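Endopolygalacturonase (Chondrostereum purpureum, PDB 1K5C) probably hydrolyses the alpha-1,4-galacturonosyl linkages within polygalacturonate chains, as a family 28 glycoside hydrolase built on a parallel beta-helix. Local coordinates at residues I197-I202 / S209-K214. Numbering follows the deposited sequence. Where two conformers were deposited one is given.
Sequences ISIGSI and SNVVIK
Strand 197-202 and segment 209-214 face each other across the interior of the beta-helix and run in opposite directions, with Ile197 opposite Ile213 (CA to CA 8.3 Å) and Ile199 opposite Val211 (CA to CA 9.1 Å). That spacing is too wide for backbone pairing, so side chains fill the gap. The closer pair is Ile197 with Ile213, whose fit is less certain in detail because Ile213 has two conformers; what follows holds for one of them. Both isoleucines carry CG2 anti to the backbone N, and the two branches meet, Ile197 CG2 lying 3.9 Å from Ile213 CG2. From there the two side chains pass alongside, each heading the other way. Ile197 is extended, chi2 171°, and its CD1 reaches Ile213 CG2 at 4.0 Å; Ile213 is bent at chi2 -63°, which brings its CD1 to 3.9 Å from Ile197 CG2. Two residues along both segments, the touch is lighter: Ile199 CD1 approaches Val211 CG1 at 4.3 Å. Phe186, from strand 184-187, touches both Ile197 and Ile213, while Val238 and Val241 of strand 237-244 pack on Ile199, so the pairs merge into the apolar interior of the beta-helix. On the other face of strand 197-202, Ser198 points away from the core and touches Arg226 and Lys228, both of which bind galacturonate in another structure of this protein. With four buried hydrocarbon side chains and only 156 Å² buried between the segments, the contact is purely dispersive and hydrophobic: it joins two faces of the parallel beta-helix without directional bonds, on the inner side of a strand whose outer side borders the substrate-binding residues.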
# COMPACT_ATOMS: atom_id res chain seq x y z
N ILE A 197 -4.51 -5.24 4.13
CA ILE A 197 -3.74 -5.46 2.91
C ILE A 197 -4.70 -5.54 1.75
O ILE A 197 -5.52 -6.48 1.69
CB ILE A 197 -2.92 -6.76 3.03
CG1 ILE A 197 -1.92 -6.63 4.20
CG2 ILE A 197 -2.20 -7.09 1.72
CD1 ILE A 197 -1.20 -7.93 4.55
N SER A 198 -4.62 -4.58 0.81
CA SER A 198 -5.62 -4.45 -0.23
C SER A 198 -5.04 -4.60 -1.62
O SER A 198 -3.97 -4.13 -1.97
CB SER A 198 -6.29 -3.09 -0.13
OG SER A 198 -7.15 -3.11 0.98
N ILE A 199 -5.92 -5.20 -2.48
CA ILE A 199 -5.83 -5.07 -3.94
C ILE A 199 -7.00 -4.19 -4.33
O ILE A 199 -8.16 -4.51 -4.01
CB ILE A 199 -5.87 -6.41 -4.64
CG1 ILE A 199 -4.59 -7.23 -4.30
CG2 ILE A 199 -6.06 -6.23 -6.13
CD1 ILE A 199 -4.68 -8.69 -4.71
N GLY A 200 -6.71 -3.07 -5.01
CA GLY A 200 -7.71 -2.11 -5.43
C GLY A 200 -7.84 -0.95 -4.47
O GLY A 200 -7.09 -0.79 -3.52
N SER A 201 -8.82 -0.08 -4.74
CA SER A 201 -9.90 -0.30 -5.68
C SER A 201 -9.44 -0.38 -7.11
O SER A 201 -8.66 0.47 -7.60
CB SER A 201 -10.84 0.94 -5.54
OG SER A 201 -11.80 0.84 -6.53
N ILE A 202 -9.92 -1.42 -7.78
CA ILE A 202 -9.62 -1.64 -9.20
C ILE A 202 -10.56 -0.77 -10.03
O ILE A 202 -11.80 -0.86 -9.90
CB ILE A 202 -9.79 -3.13 -9.54
CG1 ILE A 202 -8.81 -3.99 -8.72
CG2 ILE A 202 -9.67 -3.35 -11.04
CD1 ILE A 202 -7.34 -3.80 -9.10
N SER A 209 -2.06 -8.73 -11.40
CA SER A 209 -1.85 -10.16 -11.60
C SER A 209 -0.59 -10.61 -10.90
O SER A 209 0.37 -9.86 -10.72
CB SER A 209 -1.78 -10.49 -13.09
OG SER A 209 -0.84 -9.66 -13.76
N ASN A 210 -0.58 -11.91 -10.55
CA ASN A 210 0.59 -12.56 -9.97
C ASN A 210 1.10 -11.80 -8.74
O ASN A 210 2.23 -11.29 -8.70
CB ASN A 210 1.69 -12.77 -11.03
CG ASN A 210 1.17 -13.74 -12.08
OD1 ASN A 210 1.20 -13.40 -13.30
ND2 ASN A 210 0.76 -14.86 -11.70
N VAL A 211 0.24 -11.79 -7.73
CA VAL A 211 0.49 -11.12 -6.44
C VAL A 211 0.71 -12.22 -5.42
O VAL A 211 -0.05 -13.19 -5.32
CB VAL A 211 -0.71 -10.25 -6.05
CG1 VAL A 211 -0.55 -9.73 -4.62
CG2 VAL A 211 -0.91 -9.09 -7.01
N VAL A 212 1.76 -12.04 -4.60
CA VAL A 212 2.02 -12.92 -3.44
C VAL A 212 2.02 -12.04 -2.19
O VAL A 212 2.79 -11.08 -2.09
CB VAL A 212 3.37 -13.66 -3.60
CG1 VAL A 212 3.70 -14.40 -2.31
CG2 VAL A 212 3.28 -14.64 -4.78
N ILE A 213 1.14 -12.39 -1.26
CA ILE A 213 0.98 -11.70 0.03
C ILE A 213 1.39 -12.73 1.09
O ILE A 213 0.59 -13.65 1.38
CB ILE A 213 -0.47 -11.20 0.20
CG1 ILE A 213 -0.88 -10.27 -0.86
CG2 ILE A 213 -0.68 -10.63 1.61
CD1 ILE A 213 -0.22 -9.04 -1.03
N LYS A 214 2.61 -12.62 1.60
CA LYS A 214 3.19 -13.75 2.36
C LYS A 214 3.84 -13.26 3.66
O LYS A 214 4.63 -12.33 3.65
CB LYS A 214 4.24 -14.48 1.53
CG LYS A 214 4.88 -15.68 2.22
CD LYS A 214 5.72 -16.50 1.25
CE LYS A 214 6.40 -17.73 1.89
NZ LYS A 214 5.70 -18.53 2.99